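Local coordinates for protein Trypsin/chymotrypsin inhibitor (Alocasia macrorrhizos, PDB 5YCZ) that inhibits trypsin and alpha-chymotrypsin as a Kunitz-type serine protease inhibitor and forms a homodimer, at residues A[61-73]-A[131-144]. Numbering follows the deposited sequence.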
# COMPACT_ATOMS: atom_id res chain seq x y z
N GLU A 61 -5.97 -12.06 -8.24
CA GLU A 61 -4.81 -12.90 -8.50
C GLU A 61 -4.62 -13.17 -9.98
O GLU A 61 -3.50 -13.48 -10.40
CB GLU A 61 -4.94 -14.23 -7.75
CG GLU A 61 -4.45 -14.18 -6.32
CD GLU A 61 -4.02 -15.55 -5.81
OE1 GLU A 61 -2.82 -15.72 -5.49
OE2 GLU A 61 -4.88 -16.46 -5.72
N ASN A 62 -5.69 -13.05 -10.78
CA ASN A 62 -5.62 -13.21 -12.23
C ASN A 62 -5.24 -11.89 -12.86
O ASN A 62 -5.97 -10.90 -12.73
CB ASN A 62 -6.96 -13.70 -12.79
CG ASN A 62 -6.83 -14.27 -14.20
OD1 ASN A 62 -6.17 -13.69 -15.07
ND2 ASN A 62 -7.44 -15.43 -14.43
N ALA A 63 -4.13 -11.88 -13.60
CA ALA A 63 -3.50 -10.62 -14.00
C ALA A 63 -4.27 -9.88 -15.09
O ALA A 63 -4.14 -8.65 -15.20
CB ALA A 63 -2.06 -10.89 -14.44
N ASP A 64 -5.06 -10.58 -15.90
CA ASP A 64 -5.81 -9.95 -16.99
C ASP A 64 -7.15 -9.42 -16.54
O ASP A 64 -7.76 -8.61 -17.24
CB ASP A 64 -6.03 -10.94 -18.13
CG ASP A 64 -4.78 -11.77 -18.41
OD1 ASP A 64 -3.68 -11.20 -18.45
OD2 ASP A 64 -4.91 -13.00 -18.50
N ASP A 65 -7.62 -9.89 -15.40
CA ASP A 65 -8.72 -9.23 -14.72
C ASP A 65 -8.25 -7.86 -14.28
O ASP A 65 -7.24 -7.73 -13.58
CB ASP A 65 -9.17 -10.04 -13.51
CG ASP A 65 -10.18 -11.11 -13.86
OD1 ASP A 65 -11.27 -10.77 -14.38
OD2 ASP A 65 -9.89 -12.29 -13.61
N ASP A 66 -8.95 -6.83 -14.72
CA ASP A 66 -8.71 -5.48 -14.22
C ASP A 66 -9.93 -4.94 -13.52
O ASP A 66 -9.97 -3.77 -13.14
CB ASP A 66 -8.26 -4.57 -15.37
CG ASP A 66 -6.87 -4.92 -15.86
OD1 ASP A 66 -6.74 -5.39 -17.02
OD2 ASP A 66 -5.91 -4.77 -15.06
N THR A 67 -10.94 -5.78 -13.36
CA THR A 67 -12.03 -5.59 -12.43
C THR A 67 -12.00 -6.75 -11.45
O THR A 67 -11.38 -7.79 -11.73
CB THR A 67 -13.38 -5.52 -13.16
OG1 THR A 67 -13.75 -6.84 -13.59
CG2 THR A 67 -13.30 -4.63 -14.38
N VAL A 68 -12.65 -6.60 -10.31
CA VAL A 68 -12.74 -7.69 -9.35
C VAL A 68 -13.95 -8.55 -9.69
O VAL A 68 -15.07 -8.03 -9.85
CB VAL A 68 -12.81 -7.17 -7.91
CG1 VAL A 68 -13.53 -8.17 -7.02
CG2 VAL A 68 -11.41 -6.96 -7.40
N GLN A 69 -13.75 -9.86 -9.80
CA GLN A 69 -14.82 -10.79 -10.09
C GLN A 69 -15.29 -11.48 -8.82
O GLN A 69 -14.48 -11.87 -7.97
CB GLN A 69 -14.38 -11.84 -11.11
CG GLN A 69 -14.02 -11.30 -12.49
CD GLN A 69 -15.22 -10.72 -13.20
OE1 GLN A 69 -16.19 -11.43 -13.48
NE2 GLN A 69 -15.17 -9.43 -13.49
N GLU A 70 -16.60 -11.62 -8.69
CA GLU A 70 -17.19 -12.42 -7.63
C GLU A 70 -16.61 -13.83 -7.60
O GLU A 70 -16.46 -14.48 -8.64
CB GLU A 70 -18.69 -12.49 -7.86
CG GLU A 70 -19.52 -12.26 -6.67
CD GLU A 70 -20.87 -11.81 -7.09
OE1 GLU A 70 -20.95 -11.21 -8.19
OE2 GLU A 70 -21.85 -12.05 -6.35
N GLY A 71 -16.30 -14.30 -6.41
CA GLY A 71 -15.80 -15.64 -6.23
C GLY A 71 -14.36 -15.87 -6.62
O GLY A 71 -13.81 -16.92 -6.27
N SER A 72 -13.71 -14.96 -7.34
CA SER A 72 -12.33 -15.16 -7.75
C SER A 72 -11.35 -14.57 -6.73
O SER A 72 -11.59 -13.49 -6.19
CB SER A 72 -12.09 -14.53 -9.12
OG SER A 72 -13.01 -15.04 -10.06
N THR A 73 -10.24 -15.27 -6.50
CA THR A 73 -9.36 -14.87 -5.40
C THR A 73 -8.62 -13.58 -5.73
O THR A 73 -8.32 -13.28 -6.90
CB THR A 73 -8.34 -15.97 -5.03
OG1 THR A 73 -7.64 -16.45 -6.19
CG2 THR A 73 -9.01 -17.13 -4.33
N TYR A 131 -22.04 -7.34 -0.08
CA TYR A 131 -21.05 -8.37 -0.30
C TYR A 131 -20.52 -8.84 1.04
O TYR A 131 -20.78 -8.25 2.10
CB TYR A 131 -19.92 -7.87 -1.20
CG TYR A 131 -20.40 -7.44 -2.58
CD1 TYR A 131 -20.37 -8.32 -3.65
CD2 TYR A 131 -20.89 -6.15 -2.80
CE1 TYR A 131 -20.81 -7.93 -4.91
CE2 TYR A 131 -21.34 -5.75 -4.05
CZ TYR A 131 -21.30 -6.65 -5.10
OH TYR A 131 -21.74 -6.26 -6.34
N GLN A 132 -19.80 -9.94 0.99
CA GLN A 132 -18.99 -10.41 2.10
C GLN A 132 -17.61 -10.77 1.57
O GLN A 132 -17.39 -10.86 0.36
CB GLN A 132 -19.63 -11.61 2.78
CG GLN A 132 -21.11 -11.54 2.94
CD GLN A 132 -21.71 -12.92 2.92
OE1 GLN A 132 -21.14 -13.85 2.33
NE2 GLN A 132 -22.86 -13.09 3.58
N ILE A 133 -16.67 -10.97 2.50
CA ILE A 133 -15.32 -11.43 2.17
C ILE A 133 -15.15 -12.84 2.70
O ILE A 133 -15.52 -13.14 3.84
CB ILE A 133 -14.26 -10.50 2.76
CG1 ILE A 133 -14.54 -9.08 2.27
CG2 ILE A 133 -12.87 -11.01 2.41
CD1 ILE A 133 -13.33 -8.18 2.32
N GLU A 134 -14.59 -13.69 1.87
CA GLU A 134 -14.30 -15.05 2.26
C GLU A 134 -12.80 -15.23 2.30
O GLU A 134 -12.08 -14.60 1.52
CB GLU A 134 -14.92 -16.04 1.30
CG GLU A 134 -16.43 -16.12 1.46
CD GLU A 134 -16.95 -17.50 1.14
OE1 GLU A 134 -16.86 -18.39 2.03
OE2 GLU A 134 -17.42 -17.68 -0.00
N VAL A 135 -12.34 -16.06 3.23
CA VAL A 135 -10.95 -16.49 3.31
C VAL A 135 -10.80 -17.74 2.44
O VAL A 135 -11.35 -18.80 2.78
CB VAL A 135 -10.56 -16.78 4.76
CG1 VAL A 135 -9.06 -16.97 4.88
CG2 VAL A 135 -11.07 -15.67 5.66
N CYS A 136 -10.07 -17.65 1.33
CA CYS A 136 -10.00 -18.77 0.38
C CYS A 136 -8.55 -19.12 0.05
O CYS A 136 -8.01 -18.68 -0.97
CB CYS A 136 -10.78 -18.47 -0.90
SG CYS A 136 -12.56 -18.30 -0.68
N PRO A 137 -7.91 -19.94 0.87
CA PRO A 137 -6.49 -20.23 0.65
C PRO A 137 -6.16 -20.76 -0.72
O PRO A 137 -5.01 -20.63 -1.16
CB PRO A 137 -6.18 -21.26 1.74
CG PRO A 137 -7.11 -20.91 2.82
CD PRO A 137 -8.38 -20.44 2.16
N CYS A 138 -7.11 -21.33 -1.44
CA CYS A 138 -6.83 -21.90 -2.76
C CYS A 138 -7.25 -20.93 -3.85
O CYS A 138 -8.40 -20.48 -3.86
CB CYS A 138 -7.54 -23.24 -2.94
SG CYS A 138 -6.85 -24.52 -1.91
N SER A 139 -6.33 -20.63 -4.76
CA SER A 139 -6.66 -19.71 -5.84
C SER A 139 -7.87 -20.20 -6.62
O SER A 139 -8.18 -21.40 -6.65
CB SER A 139 -5.47 -19.52 -6.79
OG SER A 139 -4.51 -18.63 -6.25
N THR A 140 -8.57 -19.25 -7.22
CA THR A 140 -9.77 -19.55 -7.98
C THR A 140 -10.03 -18.40 -8.95
O THR A 140 -9.59 -17.27 -8.73
CB THR A 140 -10.96 -19.78 -7.06
OG1 THR A 140 -11.97 -20.48 -7.79
CG2 THR A 140 -11.52 -18.49 -6.57
N GLY A 141 -10.75 -18.71 -10.02
CA GLY A 141 -10.78 -17.78 -11.14
C GLY A 141 -9.42 -17.55 -11.76
O GLY A 141 -9.22 -16.54 -12.43
N VAL A 142 -8.48 -18.46 -11.54
CA VAL A 142 -7.09 -18.29 -11.96
C VAL A 142 -6.75 -19.43 -12.92
O VAL A 142 -7.06 -20.60 -12.65
CB VAL A 142 -6.14 -18.25 -10.75
CG1 VAL A 142 -5.72 -19.65 -10.28
CG2 VAL A 142 -4.93 -17.39 -11.04
N GLU A 143 -6.18 -19.08 -14.06
CA GLU A 143 -5.86 -20.09 -15.07
C GLU A 143 -4.45 -20.62 -14.82
O GLU A 143 -3.50 -20.39 -15.57
CB GLU A 143 -6.03 -19.52 -16.47
CG GLU A 143 -6.57 -20.53 -17.48
CD GLU A 143 -6.07 -20.29 -18.90
OE1 GLU A 143 -5.11 -19.50 -19.08
OE2 GLU A 143 -6.62 -20.91 -19.84
N ARG A 144 -4.33 -21.33 -13.70
CA ARG A 144 -3.12 -22.08 -13.38
C ARG A 144 -3.49 -23.14 -12.36
O ARG A 144 -4.59 -23.09 -11.77
CB ARG A 144 -2.01 -21.15 -12.85
CG ARG A 144 -2.07 -20.85 -11.36
CD ARG A 144 -1.31 -19.58 -11.04
NE ARG A 144 -1.82 -18.91 -9.84
CZ ARG A 144 -1.83 -17.59 -9.66
NH1 ARG A 144 -1.38 -16.78 -10.62
NH2 ARG A 144 -2.31 -17.09 -8.54
O HOH W 1 -8.56 -14.71 -9.34
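Thr-73 and Thr-140 join the two backbones: Thr-73 N donates to Thr-140 O at 3.1 Å, and the nearest CA atoms are those of Ser-72 and Gly-141, 4.6 Å apart. A water also donates to Thr-140 O and to Thr-73 O, so it bridges the two backbone segments a second time. The Thr-73 side chain completes the junction. Its OG1 accepts from Thr-140 N at 3.1 Å; chi1 of 51° sets OG1 between the backbone N and the carbonyl carbon, and leaves CG2 against residues 136-140. This methyl lies 3.4 Å from Cys-138 O and also reaches CB of Cys-136. Asn-62 makes another polar tie. Its ND2 donates to Gly-141 O at 2.9 Å, nearly straight at 170°, on a lone pair in the carbonyl plane. The acceptor also lies close to the amide plane of Asn-62. CG is anti to the backbone N (chi1 -163°), which carries the amide across to Gly-141. Glu-61 meets Arg-144 at an edge of the guanidinium. OE1 and NH2 form a salt bridge at 3.4 Å, with the two planar groups about perpendicular. Val-142 CG2 sits over one guanidinium face, 3.4 Å above the plane. Glu-61 OE1 has a second cationic partner in Arg-115, which also donates to Pro-137 O. The carboxylate is thus probably stabilised in its charged form. Disulfides Cys-136 to Cys-151 and Cys-138 to Cys-147 tether segment 131-144 to the loop that follows it. In this beta-trefoil inhibitor the contact joins the connection between strands 55-60 and 74-77 to the loop leaving strand 131-135; that strand lies between strands 153-159 and 116-120 in an antiparallel sheet.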